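Local coordinates for malonyl acyl carrier protein transacylase (Streptococcus pneumoniae, PDB 3IM8), which probably transfers the malonyl group from malonyl-CoA to holo acyl carrier protein, giving malonyl-ACP and CoA for fatty acid synthesis, at residues A5-G10 with S267-I272; M18-Y23 with D43-I48; E31-A36 with S69-R74; P83-G88 with P225-T230; N160-I165 with K283-T288. One frame throughout, in Å; residues are numbered along the deposited sequence.

Contact 1: residues A5-G10 with S267-I272; sequences AFLFAG and SNFIEI
Ile-272 packs between two rings of the neighbouring strand. Its CG1 lies over one face of the Phe-8 ring, 3.9 Å from the ring centroid and 14° off the normal, a CH-pi contact; the two side chains run side by side. Its CD1 meets Phe-6 obliquely, 3.7 Å from Phe-6 CD2, and Ile-270 CD1 reaches Phe-6 CE1 farther along that ring. Folding of the Ile-272 chain at both torsions (chi1 -52°, chi2 -59°) brings CD1 against Phe-6. On the face of Ala-5 and Leu-7, Leu-7 CD1 crosses to Phe-269 CD1 at 3.8 Å. Strands 4-8 and 268-272 run parallel in the central sheet, joined by four sound backbone bonds, such as Ile-270 N to Ala-5 O (2.9 Å), and a weak one, Ala-9 N to Ile-272 O. Phe-6 and Phe-8 bond to strand 85-88. Helix 58-78 covers the Phe-6 and Ile-272 face, helix 254-263 that of Leu-7 and Phe-269. The packing is thus largely apolar, and the exception, the buried carboxylate of Glu-271, is held by Ser-279 OG and Leu-278 N.

Contact 2: residues M18-Y23 with D43-I48; sequences MGRDFY and DLRYLI
Arg-45 reaches from helix 44-50 to the start of helix 20-25, its NH2 giving a nearly straight hydrogen bond of 3.0 Å to Met-18 O. The oxygen lies in the guanidinium plane, but the donor stands 39° out of the carbonyl plane. A water completes a second link, donating to Met-18 O and accepting from Arg-45 NH1, each at 2.7 Å. One bond before the guanidinium nitrogen NE, Arg-45 CD sits over the centre of the Tyr-23 ring, 3.4 Å from its centroid, a CH-pi contact. Bends at chi2 (78°) and chi3 (-93°) carry the arginine across this ring and then back to the carbonyl. Beside it, Met-18 CG touches Ile-48 CG2 at 3.6 Å, the two side chains crossing at about a right angle. In the next shell, Tyr-23 OH bonds to Asp-34 of helix 27-40, which fixes the end of the ring. Arg-20 NH2 comes within 4.1 Å of Arg-45 NE, yet Asp-49 forms salt bridges with both arginines and Asp-24 with Arg-20. These carboxylates probably offset the two positive charges, so that a buried guanidinium can tie two helix starts together, far from the predicted active site.

Contact 3: residues E31-A36 with S69-R74; sequences ETIDRA and SVAIYR
Helices 27-40 and 58-78 pack as a nearly antiparallel pair, their local axes 9.2 Å apart at 153°, with Thr-32 and Ala-71 nearest at the backbone. This helix-helix contact belongs to the helical layer outside the parallel sheet of the acyltransferase fold. Thr-32 does most of the touching, with its two branches at different tasks. CG2, anti to the backbone N, lies against the helix wall, 3.6 Å from Ala-71 N and 3.8 Å from Ala-71 CB, and also approaches Val-70 CG1. The small methyl of Ala-71 lets the threonine come this near to the opposing backbone. From beside it Ile-33 CD1 only grazes Ala-71 CB. The hydroxyl branch turns instead to Arg-74, whose chain runs extended from CG to NE and crosses the threonine obliquely. Phe-105 of helix 105-122 packs on Thr-32, Val-70 and Arg-74, closing the contact against a third helix. Thr-32 OG1 also bonds to Ile-28 O one turn earlier in its own helix, so the hydroxyl joins its helix backbone to the arginine. Arg-74 NH1 donates to Thr-32 OG1 at 2.9 Å, with 145° at the hydrogen and the oxygen tilted 20° from the guanidinium plane.

Contact 4: residues P83-G88 with P225-T230; sequences PDMVAG and PLVGNT
Val-86 N donates to Pro-225 O at 2.9 Å, in the carbonyl plane, and Val-86 O takes Val-227 N at 3.0 Å nearly along the C=O axis. With both its peptide groups used, Val-86 forms a single bridge to Leu-226, fastening the 225-230 loop to strand 85-88 of the parallel sheet. That strand leads into the GxSxG sequence of the probable nucleophile elbow, which begins at Gly-88 and holds Ser-90, the predicted active-site serine. Farther along, a water takes over the link, accepting from Gly-88 N at 2.9 Å and lying 2.8 Å from Val-227 O, to which it can donate. The side chain of Asn-229 comes up to Gly-88 O, and lies about 4 Å from that of Ser-90; Glu-93 accepts from Asn-229 N. The loop thus reaches the neighbourhood of the predicted active site. On one side of the bridge Val-86 CG2 and Leu-226 CB meet at 3.7 Å, their side chains crossing at a slant under helix 92-99, where Ala-96 touches both. On the other, Val-227 packs among Ser-257, Val-260 and Met-261 of helix 254-263. Here Met-85 curls toward it, the bend at chi3 (60°) bringing its methyl in tightly: Met-85 CE stands 3.4 Å from Val-227 CG2.

Contact 5: residues N160-I165 with K283-T288; sequences NTPAQI and KKIDQT
A chi1 of 77° sets Thr-161 OG1 between the backbone N and the carbonyl carbon and leaves CG2 facing helix 277-285, while Ile-285, with chi1 -62° and an extended chi2 of 151°, sends CD1 back to the strand. The threonine stands at the head of a beta hairpin, where a type I turn from Thr-161 to Gln-164 joins strands 154-161 and 164-169, and a classic beta bulge sets Asn-160 and Thr-161 together opposite Gln-164. This hairpin end rests on the last turn of the helix. Thr-161 CG2 meets Lys-284 CB at 4.0 Å, the two side chains crossing at a slant, while the rest of the lysine, bent at chi2, runs off from the strand. Ile-285 CG1 lies looser, 4.4 Å from Pro-162 CD. The same chi1 points the hydroxyl into the turn: Thr-161 OG1 accepts from Ala-163 N at 3.1 Å, an ST turn. Within the bulge, Asn-160 ND2 donates to Gln-164 OE1 at 3.2 Å, from above the plane of the glutamine amide. Phe-281, one helical turn before Ile-285, touches Asn-160, Thr-161 and Gln-164, and Tyr-255 of helix 254-263 packs on both Pro-162 and Ile-285. The contact thus joins the mixed sheet of the smaller subdomain to helices of the larger by apolar touches without a hydrogen bond across it. Ile-285 CD1 lies 3.7 Å from Asn-160 O, a methyl against a backbone carbonyl.

Contacts 1 and 4 lie at the parallel sheet, nearer the middle of the chain: strands 4-8 and 85-88 are neighbours in it, and Phe-8 N probably bonds to Ala-87 O. Peptide bonds carry both, with apolar packing to either side. Contacts 2 and 3, also buried, lie farther out in the helical layer, their centres about 10 Å apart, joined where Tyr-23 of helix 20-25 bonds to Asp-34 of helix 27-40; there arginine side chains do the polar work. Contact 3 also reaches the sheet, since Tyr-73 packs on Phe-6 and Phe-8. Contact 5, partly buried, lies across the chain's centre from contact 3 and meets by apolar touches, though helix 277-285 follows the contact 1 strand 268-272.

Contact 1: residues A5-G10 with S267-I272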
# COMPACT_ATOMS: atom_id res chain seq x y z
N ALA A 5 -9.20 9.11 -10.00
CA ALA A 5 -8.53 7.88 -9.47
C ALA A 5 -8.69 7.70 -7.94
O ALA A 5 -8.57 8.67 -7.20
CB ALA A 5 -7.05 7.87 -9.83
N PHE A 6 -9.00 6.46 -7.50
CA PHE A 6 -9.00 6.10 -6.07
C PHE A 6 -7.60 5.53 -5.73
O PHE A 6 -7.08 4.65 -6.43
CB PHE A 6 -10.11 5.11 -5.69
CG PHE A 6 -11.53 5.70 -5.71
CD1 PHE A 6 -11.79 7.00 -6.16
CD2 PHE A 6 -12.59 4.92 -5.30
CE1 PHE A 6 -13.12 7.51 -6.17
CE2 PHE A 6 -13.90 5.41 -5.29
CZ PHE A 6 -14.17 6.71 -5.74
N LEU A 7 -7.02 6.04 -4.65
CA LEU A 7 -5.70 5.63 -4.23
C LEU A 7 -5.90 4.91 -2.89
O LEU A 7 -6.36 5.51 -1.92
CB LEU A 7 -4.85 6.86 -4.04
CG LEU A 7 -4.65 7.73 -5.29
CD1 LEU A 7 -3.82 8.95 -4.93
CD2 LEU A 7 -4.05 6.99 -6.50
N PHE A 8 -5.52 3.64 -2.82
CA PHE A 8 -5.83 2.89 -1.58
C PHE A 8 -4.66 2.82 -0.57
O PHE A 8 -3.55 2.47 -0.92
CB PHE A 8 -6.33 1.50 -1.91
CG PHE A 8 -7.70 1.48 -2.58
CD1 PHE A 8 -7.83 1.76 -3.92
CD2 PHE A 8 -8.82 1.11 -1.86
CE1 PHE A 8 -9.09 1.71 -4.55
CE2 PHE A 8 -10.06 1.03 -2.45
CZ PHE A 8 -10.21 1.34 -3.81
N ALA A 9 -4.94 3.15 0.70
CA ALA A 9 -4.03 3.00 1.84
C ALA A 9 -3.23 1.69 1.93
O ALA A 9 -3.73 0.63 1.60
CB ALA A 9 -4.83 3.21 3.19
N GLY A 10 -1.99 1.81 2.43
CA GLY A 10 -1.13 0.69 2.80
C GLY A 10 -0.93 0.44 4.29
O GLY A 10 -1.45 1.16 5.17
N SER A 267 -7.84 13.90 -13.39
CA SER A 267 -7.74 15.24 -12.74
C SER A 267 -7.86 15.26 -11.20
O SER A 267 -7.15 16.02 -10.50
CB SER A 267 -8.76 16.21 -13.36
OG SER A 267 -10.07 15.67 -13.31
N ASN A 268 -8.74 14.40 -10.69
CA ASN A 268 -9.19 14.37 -9.32
C ASN A 268 -8.63 13.12 -8.57
O ASN A 268 -8.75 12.00 -9.08
CB ASN A 268 -10.72 14.28 -9.41
CG ASN A 268 -11.44 15.02 -8.32
OD1 ASN A 268 -12.32 14.44 -7.64
ND2 ASN A 268 -11.09 16.30 -8.12
N PHE A 269 -8.06 13.26 -7.38
CA PHE A 269 -7.58 12.06 -6.64
C PHE A 269 -8.32 11.86 -5.32
O PHE A 269 -8.43 12.81 -4.55
CB PHE A 269 -6.06 12.05 -6.38
CG PHE A 269 -5.22 11.96 -7.64
CD1 PHE A 269 -4.76 10.73 -8.10
CD2 PHE A 269 -4.85 13.13 -8.34
CE1 PHE A 269 -3.97 10.63 -9.24
CE2 PHE A 269 -4.03 13.05 -9.50
CZ PHE A 269 -3.60 11.80 -9.95
N ILE A 270 -8.84 10.65 -5.06
CA ILE A 270 -9.54 10.39 -3.76
C ILE A 270 -8.78 9.28 -3.08
O ILE A 270 -8.69 8.16 -3.61
CB ILE A 270 -11.05 10.04 -3.91
CG1 ILE A 270 -11.83 11.29 -4.44
CG2 ILE A 270 -11.66 9.66 -2.57
CD1 ILE A 270 -13.30 11.01 -4.79
N GLU A 271 -8.17 9.60 -1.93
CA GLU A 271 -7.47 8.57 -1.19
C GLU A 271 -8.49 7.88 -0.28
O GLU A 271 -9.23 8.55 0.47
CB GLU A 271 -6.29 9.15 -0.39
CG GLU A 271 -5.68 8.13 0.58
CD GLU A 271 -4.50 8.67 1.28
OE1 GLU A 271 -4.33 9.91 1.29
OE2 GLU A 271 -3.72 7.87 1.84
N ILE A 272 -8.55 6.56 -0.37
CA ILE A 272 -9.50 5.76 0.40
C ILE A 272 -8.79 5.36 1.70
O ILE A 272 -7.73 4.78 1.63
CB ILE A 272 -9.85 4.47 -0.35
CG1 ILE A 272 -10.29 4.78 -1.78
CG2 ILE A 272 -10.91 3.61 0.47
CD1 ILE A 272 -11.50 5.70 -1.84

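Contact 2: residues M18-Y23 with D43-I48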
# COMPACT_ATOMS: atom_id res chain seq x y z
N MET A 18 -10.82 2.22 13.46
CA MET A 18 -11.01 2.75 12.09
C MET A 18 -12.25 2.16 11.39
O MET A 18 -12.53 0.96 11.49
CB MET A 18 -9.77 2.52 11.24
CG MET A 18 -9.40 1.04 11.13
SD MET A 18 -7.98 0.77 10.13
CE MET A 18 -8.19 -0.99 9.88
N GLY A 19 -13.01 3.02 10.73
CA GLY A 19 -14.20 2.55 10.04
C GLY A 19 -15.41 2.29 10.92
O GLY A 19 -16.47 1.89 10.40
N ARG A 20 -15.29 2.46 12.23
CA ARG A 20 -16.42 2.07 13.13
C ARG A 20 -17.64 2.97 12.94
O ARG A 20 -18.78 2.48 12.96
CB ARG A 20 -16.00 2.06 14.63
CG ARG A 20 -17.19 1.75 15.59
CD ARG A 20 -17.42 0.27 15.69
NE ARG A 20 -18.81 -0.04 16.02
CZ ARG A 20 -19.23 -1.21 16.54
NH1 ARG A 20 -20.52 -1.41 16.74
NH2 ARG A 20 -18.36 -2.19 16.87
N ASP A 21 -17.42 4.29 12.80
CA ASP A 21 -18.50 5.24 12.45
C ASP A 21 -19.30 4.78 11.19
O ASP A 21 -20.55 4.64 11.22
CB ASP A 21 -17.96 6.68 12.32
CG ASP A 21 -16.75 6.83 11.37
OD1 ASP A 21 -16.25 5.86 10.79
OD2 ASP A 21 -16.27 7.97 11.20
N PHE A 22 -18.57 4.50 10.12
CA PHE A 22 -19.20 4.00 8.89
C PHE A 22 -19.92 2.69 9.15
O PHE A 22 -21.01 2.51 8.63
CB PHE A 22 -18.17 3.78 7.80
CG PHE A 22 -17.54 5.04 7.30
CD1 PHE A 22 -18.25 6.26 7.31
CD2 PHE A 22 -16.25 5.02 6.75
CE1 PHE A 22 -17.66 7.42 6.79
CE2 PHE A 22 -15.66 6.19 6.24
CZ PHE A 22 -16.36 7.37 6.27
N TYR A 23 -19.31 1.80 9.95
CA TYR A 23 -19.84 0.45 10.21
C TYR A 23 -21.25 0.42 10.83
O TYR A 23 -22.12 -0.35 10.37
CB TYR A 23 -18.84 -0.41 11.05
CG TYR A 23 -19.30 -1.82 11.48
CD1 TYR A 23 -18.82 -2.95 10.80
CD2 TYR A 23 -20.15 -2.01 12.60
CE1 TYR A 23 -19.19 -4.25 11.19
CE2 TYR A 23 -20.53 -3.34 13.02
CZ TYR A 23 -20.03 -4.41 12.30
OH TYR A 23 -20.35 -5.65 12.62
N ASP A 43 -13.53 -12.38 14.74
CA ASP A 43 -14.27 -11.15 14.70
C ASP A 43 -13.28 -10.04 14.36
O ASP A 43 -12.60 -9.58 15.27
CB ASP A 43 -14.92 -10.90 16.09
CG ASP A 43 -15.83 -9.64 16.13
OD1 ASP A 43 -15.77 -8.76 15.26
OD2 ASP A 43 -16.58 -9.54 17.10
N LEU A 44 -13.20 -9.62 13.08
CA LEU A 44 -12.32 -8.51 12.68
C LEU A 44 -12.76 -7.14 13.23
O LEU A 44 -11.93 -6.24 13.48
CB LEU A 44 -12.16 -8.43 11.15
CG LEU A 44 -11.27 -7.33 10.52
CD1 LEU A 44 -9.82 -7.45 10.92
CD2 LEU A 44 -11.42 -7.37 8.96
N ARG A 45 -14.06 -6.96 13.42
CA ARG A 45 -14.55 -5.68 13.90
C ARG A 45 -14.05 -5.46 15.37
O ARG A 45 -13.56 -4.36 15.74
CB ARG A 45 -16.09 -5.69 13.83
CG ARG A 45 -16.81 -4.51 14.51
CD ARG A 45 -16.73 -3.27 13.59
NE ARG A 45 -15.57 -2.39 13.87
CZ ARG A 45 -14.93 -1.68 12.95
NH1 ARG A 45 -15.30 -1.74 11.68
NH2 ARG A 45 -13.91 -0.91 13.32
N TYR A 46 -14.21 -6.50 16.19
CA TYR A 46 -13.68 -6.49 17.56
C TYR A 46 -12.14 -6.30 17.57
O TYR A 46 -11.58 -5.50 18.33
CB TYR A 46 -14.06 -7.80 18.25
CG TYR A 46 -13.58 -7.83 19.68
CD1 TYR A 46 -14.20 -7.02 20.67
CD2 TYR A 46 -12.50 -8.63 20.05
CE1 TYR A 46 -13.73 -7.00 22.01
CE2 TYR A 46 -12.03 -8.65 21.36
CZ TYR A 46 -12.64 -7.84 22.34
OH TYR A 46 -12.14 -7.89 23.63
N LEU A 47 -11.43 -7.02 16.68
CA LEU A 47 -9.97 -6.81 16.58
C LEU A 47 -9.66 -5.35 16.32
O LEU A 47 -8.85 -4.73 17.03
CB LEU A 47 -9.36 -7.70 15.49
CG LEU A 47 -7.84 -7.75 15.29
CD1 LEU A 47 -7.42 -9.06 14.64
CD2 LEU A 47 -7.39 -6.59 14.48
N ILE A 48 -10.31 -4.78 15.31
CA ILE A 48 -10.02 -3.40 14.94
C ILE A 48 -10.33 -2.40 16.10
O ILE A 48 -9.60 -1.40 16.33
CB ILE A 48 -10.74 -2.98 13.58
CG1 ILE A 48 -10.09 -3.69 12.37
CG2 ILE A 48 -10.60 -1.49 13.36
CD1 ILE A 48 -11.02 -3.79 11.11
O HOH W 1 -13.36 -1.03 9.93

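Contact 3: residues E31-A36 with S69-R74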
# COMPACT_ATOMS: atom_id res chain seq x y z
N GLU A 31 -21.87 -5.07 6.34
CA GLU A 31 -21.81 -6.25 5.49
C GLU A 31 -20.38 -6.53 5.06
O GLU A 31 -19.91 -7.64 5.21
CB GLU A 31 -22.70 -6.09 4.24
CG GLU A 31 -22.52 -7.22 3.17
CD GLU A 31 -23.28 -8.55 3.49
OE1 GLU A 31 -23.09 -9.51 2.73
OE2 GLU A 31 -24.07 -8.63 4.48
N THR A 32 -19.66 -5.54 4.52
CA THR A 32 -18.27 -5.79 4.08
C THR A 32 -17.35 -6.33 5.22
O THR A 32 -16.59 -7.30 5.03
CB THR A 32 -17.66 -4.50 3.35
OG1 THR A 32 -18.48 -4.18 2.22
CG2 THR A 32 -16.19 -4.71 2.85
N ILE A 33 -17.40 -5.71 6.40
CA ILE A 33 -16.54 -6.14 7.52
C ILE A 33 -16.94 -7.53 8.04
O ILE A 33 -16.07 -8.33 8.31
CB ILE A 33 -16.49 -5.07 8.71
CG1 ILE A 33 -15.95 -3.72 8.22
CG2 ILE A 33 -15.61 -5.52 9.88
CD1 ILE A 33 -14.56 -3.79 7.58
N ASP A 34 -18.25 -7.78 8.22
CA ASP A 34 -18.73 -9.10 8.71
C ASP A 34 -18.43 -10.22 7.70
O ASP A 34 -18.02 -11.31 8.08
CB ASP A 34 -20.22 -9.10 9.12
CG ASP A 34 -20.55 -8.05 10.23
OD1 ASP A 34 -19.64 -7.32 10.75
OD2 ASP A 34 -21.75 -7.96 10.60
N ARG A 35 -18.53 -9.94 6.41
CA ARG A 35 -18.00 -10.85 5.39
C ARG A 35 -16.51 -11.18 5.57
O ARG A 35 -16.10 -12.31 5.37
CB ARG A 35 -18.24 -10.28 4.00
CG ARG A 35 -18.86 -11.23 3.13
CD ARG A 35 -20.34 -11.41 3.50
NE ARG A 35 -20.86 -12.69 3.04
CZ ARG A 35 -22.08 -12.91 2.55
NH1 ARG A 35 -22.40 -14.13 2.16
NH2 ARG A 35 -22.99 -11.93 2.44
N ALA A 36 -15.68 -10.20 5.94
CA ALA A 36 -14.26 -10.48 6.10
C ALA A 36 -14.11 -11.32 7.36
O ALA A 36 -13.28 -12.21 7.42
CB ALA A 36 -13.46 -9.19 6.18
N SER A 69 -10.69 -0.51 3.95
CA SER A 69 -10.61 0.19 2.67
C SER A 69 -11.66 -0.22 1.65
O SER A 69 -12.29 0.65 1.06
CB SER A 69 -9.24 -0.04 2.06
OG SER A 69 -8.27 0.49 2.95
N VAL A 70 -11.79 -1.52 1.38
CA VAL A 70 -12.86 -2.00 0.48
C VAL A 70 -14.23 -1.49 0.91
O VAL A 70 -15.03 -1.04 0.07
CB VAL A 70 -12.85 -3.53 0.32
CG1 VAL A 70 -13.99 -4.01 -0.57
CG2 VAL A 70 -11.51 -3.93 -0.32
N ALA A 71 -14.50 -1.55 2.22
CA ALA A 71 -15.77 -0.99 2.75
C ALA A 71 -15.95 0.51 2.45
O ALA A 71 -17.05 0.94 2.05
CB ALA A 71 -15.84 -1.20 4.20
N ILE A 72 -14.90 1.29 2.64
CA ILE A 72 -14.95 2.73 2.34
C ILE A 72 -15.16 2.99 0.83
O ILE A 72 -15.96 3.84 0.41
CB ILE A 72 -13.68 3.46 2.86
CG1 ILE A 72 -13.62 3.39 4.39
CG2 ILE A 72 -13.73 4.93 2.44
CD1 ILE A 72 -12.39 3.89 4.99
N TYR A 73 -14.47 2.24 0.01
CA TYR A 73 -14.67 2.36 -1.46
C TYR A 73 -16.10 2.01 -1.82
O TYR A 73 -16.74 2.77 -2.56
CB TYR A 73 -13.67 1.47 -2.21
CG TYR A 73 -14.17 0.86 -3.49
CD1 TYR A 73 -14.19 1.58 -4.66
CD2 TYR A 73 -14.58 -0.48 -3.53
CE1 TYR A 73 -14.67 0.99 -5.86
CE2 TYR A 73 -15.03 -1.07 -4.67
CZ TYR A 73 -15.07 -0.35 -5.83
OH TYR A 73 -15.53 -1.00 -6.99
N ARG A 74 -16.63 0.91 -1.26
CA ARG A 74 -18.00 0.50 -1.50
C ARG A 74 -19.01 1.54 -1.03
O ARG A 74 -20.03 1.78 -1.70
CB ARG A 74 -18.32 -0.88 -0.90
CG ARG A 74 -17.77 -2.03 -1.67
CD ARG A 74 -17.93 -3.33 -0.90
NE ARG A 74 -17.51 -4.51 -1.65
CZ ARG A 74 -17.73 -5.75 -1.25
NH1 ARG A 74 -18.37 -5.96 -0.10
NH2 ARG A 74 -17.35 -6.79 -2.01

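Contact 4: residues P83-G88 with P225-T230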
# COMPACT_ATOMS: atom_id res chain seq x y z
N PRO A 83 -14.57 5.03 -9.55
CA PRO A 83 -13.25 5.46 -10.07
C PRO A 83 -13.01 5.14 -11.54
O PRO A 83 -13.56 4.19 -12.05
CB PRO A 83 -12.26 4.69 -9.19
CG PRO A 83 -12.98 3.48 -8.83
CD PRO A 83 -14.43 3.92 -8.60
N ASP A 84 -12.18 5.93 -12.22
CA ASP A 84 -11.79 5.64 -13.60
C ASP A 84 -10.50 4.83 -13.68
O ASP A 84 -10.24 4.10 -14.66
CB ASP A 84 -11.67 6.96 -14.40
CG ASP A 84 -13.01 7.73 -14.44
OD1 ASP A 84 -13.95 7.19 -15.02
OD2 ASP A 84 -13.15 8.80 -13.82
N MET A 85 -9.69 4.96 -12.64
CA MET A 85 -8.43 4.20 -12.49
C MET A 85 -8.17 4.00 -11.00
O MET A 85 -8.62 4.82 -10.19
CB MET A 85 -7.21 4.96 -13.08
CG MET A 85 -7.33 5.31 -14.54
SD MET A 85 -5.80 5.92 -15.28
CE MET A 85 -4.72 4.57 -15.03
N VAL A 86 -7.45 2.95 -10.65
CA VAL A 86 -7.07 2.71 -9.25
C VAL A 86 -5.58 2.39 -9.08
O VAL A 86 -4.94 2.03 -10.03
CB VAL A 86 -7.89 1.57 -8.58
CG1 VAL A 86 -9.39 1.89 -8.59
CG2 VAL A 86 -7.59 0.20 -9.25
N ALA A 87 -5.09 2.48 -7.84
CA ALA A 87 -3.76 2.07 -7.43
C ALA A 87 -3.85 2.02 -5.90
O ALA A 87 -4.78 2.58 -5.30
CB ALA A 87 -2.69 3.12 -7.87
N GLY A 88 -2.89 1.35 -5.27
CA GLY A 88 -2.88 1.27 -3.80
C GLY A 88 -1.45 0.99 -3.37
O GLY A 88 -0.68 0.38 -4.12
N PRO A 225 -8.99 0.28 -15.10
CA PRO A 225 -7.57 0.13 -15.17
C PRO A 225 -6.94 0.33 -13.78
O PRO A 225 -7.40 1.20 -13.02
CB PRO A 225 -7.12 1.23 -16.14
CG PRO A 225 -8.41 1.65 -16.91
CD PRO A 225 -9.52 1.38 -15.93
N LEU A 226 -5.95 -0.50 -13.47
CA LEU A 226 -5.15 -0.43 -12.22
C LEU A 226 -3.68 -0.19 -12.58
O LEU A 226 -3.15 -0.88 -13.43
CB LEU A 226 -5.29 -1.73 -11.42
CG LEU A 226 -4.43 -1.86 -10.14
CD1 LEU A 226 -5.12 -2.73 -9.16
CD2 LEU A 226 -3.06 -2.49 -10.40
N VAL A 227 -3.05 0.82 -11.97
CA VAL A 227 -1.62 1.09 -12.14
C VAL A 227 -0.82 0.34 -11.08
O VAL A 227 -0.94 0.63 -9.88
CB VAL A 227 -1.35 2.61 -12.12
CG1 VAL A 227 0.11 2.91 -12.35
CG2 VAL A 227 -2.20 3.31 -13.21
N GLY A 228 -0.03 -0.65 -11.49
CA GLY A 228 0.67 -1.48 -10.51
C GLY A 228 1.91 -0.85 -9.90
O GLY A 228 2.60 -0.05 -10.52
N ASN A 229 2.20 -1.23 -8.66
CA ASN A 229 3.33 -0.70 -7.89
C ASN A 229 4.69 -1.00 -8.52
O ASN A 229 5.62 -0.16 -8.53
CB ASN A 229 3.29 -1.33 -6.48
CG ASN A 229 2.23 -0.71 -5.56
OD1 ASN A 229 1.58 0.34 -5.85
ND2 ASN A 229 2.08 -1.33 -4.43
N THR A 230 4.80 -2.22 -9.05
CA THR A 230 6.10 -2.78 -9.46
C THR A 230 6.57 -2.14 -10.76
O THR A 230 7.69 -1.54 -10.81
CB THR A 230 6.04 -4.33 -9.53
OG1 THR A 230 5.52 -4.84 -8.31
CG2 THR A 230 7.40 -4.90 -9.81
O HOH W 2 -1.64 -0.29 -7.28

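Contact 5: residues N160-I165 with K283-T288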
# COMPACT_ATOMS: atom_id res chain seq x y z
N ASN A 160 8.39 7.30 -3.14
CA ASN A 160 7.18 8.06 -2.77
C ASN A 160 6.96 9.36 -3.56
O ASN A 160 5.89 9.56 -4.16
CB ASN A 160 7.08 8.30 -1.24
CG ASN A 160 7.19 7.02 -0.41
OD1 ASN A 160 6.76 5.94 -0.84
ND2 ASN A 160 7.72 7.14 0.81
N THR A 161 7.95 10.25 -3.52
CA THR A 161 7.99 11.49 -4.32
C THR A 161 9.41 11.64 -4.92
O THR A 161 10.32 10.90 -4.51
CB THR A 161 7.64 12.74 -3.47
OG1 THR A 161 8.76 13.10 -2.65
CG2 THR A 161 6.39 12.46 -2.54
N PRO A 162 9.60 12.55 -5.92
CA PRO A 162 10.97 12.76 -6.42
C PRO A 162 11.94 13.22 -5.30
O PRO A 162 13.18 13.06 -5.43
CB PRO A 162 10.80 13.86 -7.48
CG PRO A 162 9.36 13.69 -7.99
CD PRO A 162 8.59 13.32 -6.71
N ALA A 163 11.40 13.71 -4.18
CA ALA A 163 12.25 14.14 -3.04
C ALA A 163 12.02 13.32 -1.74
O ALA A 163 12.22 13.79 -0.63
CB ALA A 163 12.11 15.64 -2.81
N GLN A 164 11.56 12.09 -1.91
CA GLN A 164 11.25 11.24 -0.77
C GLN A 164 11.35 9.77 -1.16
O GLN A 164 10.40 9.19 -1.68
CB GLN A 164 9.85 11.54 -0.23
CG GLN A 164 9.74 11.53 1.28
CD GLN A 164 9.33 10.17 1.82
OE1 GLN A 164 10.05 9.19 1.67
NE2 GLN A 164 8.16 10.12 2.46
N ILE A 165 12.51 9.18 -0.90
CA ILE A 165 12.74 7.79 -1.27
C ILE A 165 13.26 7.01 -0.08
O ILE A 165 14.26 7.40 0.54
CB ILE A 165 13.76 7.71 -2.48
CG1 ILE A 165 13.05 8.26 -3.74
CG2 ILE A 165 14.27 6.26 -2.67
CD1 ILE A 165 13.92 8.66 -4.90
N LYS A 283 0.38 15.61 -3.11
CA LYS A 283 0.45 17.05 -2.90
C LYS A 283 1.87 17.54 -3.22
O LYS A 283 2.04 18.64 -3.71
CB LYS A 283 0.18 17.36 -1.43
CG LYS A 283 -0.84 18.43 -1.13
CD LYS A 283 -0.24 19.83 -1.07
CE LYS A 283 -1.28 20.84 -0.57
NZ LYS A 283 -1.03 22.16 -1.19
N LYS A 284 2.88 16.73 -2.91
CA LYS A 284 4.24 17.05 -3.27
C LYS A 284 4.46 16.79 -4.77
O LYS A 284 5.02 17.63 -5.46
CB LYS A 284 5.25 16.27 -2.41
CG LYS A 284 4.92 16.18 -0.91
CD LYS A 284 5.72 17.15 -0.06
CE LYS A 284 5.51 16.89 1.42
NZ LYS A 284 6.59 17.56 2.22
N ILE A 285 4.00 15.65 -5.29
CA ILE A 285 4.12 15.36 -6.73
C ILE A 285 3.49 16.45 -7.55
O ILE A 285 4.07 16.93 -8.49
CB ILE A 285 3.49 13.98 -7.11
CG1 ILE A 285 4.26 12.87 -6.37
CG2 ILE A 285 3.55 13.75 -8.63
CD1 ILE A 285 3.43 11.62 -6.05
N ASP A 286 2.27 16.85 -7.21
CA ASP A 286 1.58 17.91 -7.93
C ASP A 286 0.58 18.62 -6.99
O ASP A 286 -0.54 18.21 -6.86
CB ASP A 286 0.88 17.32 -9.16
CG ASP A 286 0.17 18.39 -10.03
OD1 ASP A 286 0.30 19.61 -9.78
OD2 ASP A 286 -0.55 17.98 -10.98
N GLN A 287 1.02 19.70 -6.35
CA GLN A 287 0.14 20.62 -5.60
C GLN A 287 -1.07 21.17 -6.36
O GLN A 287 -2.03 21.56 -5.71
CB GLN A 287 0.92 21.81 -5.03
CG GLN A 287 1.27 22.89 -6.05
CD GLN A 287 2.68 22.74 -6.62
OE1 GLN A 287 3.66 23.24 -6.03
NE2 GLN A 287 2.79 22.07 -7.79
N THR A 288 -1.05 21.20 -7.70
CA THR A 288 -2.25 21.63 -8.45
C THR A 288 -3.31 20.53 -8.64
O THR A 288 -4.42 20.83 -9.08
CB THR A 288 -1.95 22.19 -9.89
OG1 THR A 288 -1.53 21.12 -10.77
CG2 THR A 288 -0.90 23.32 -9.83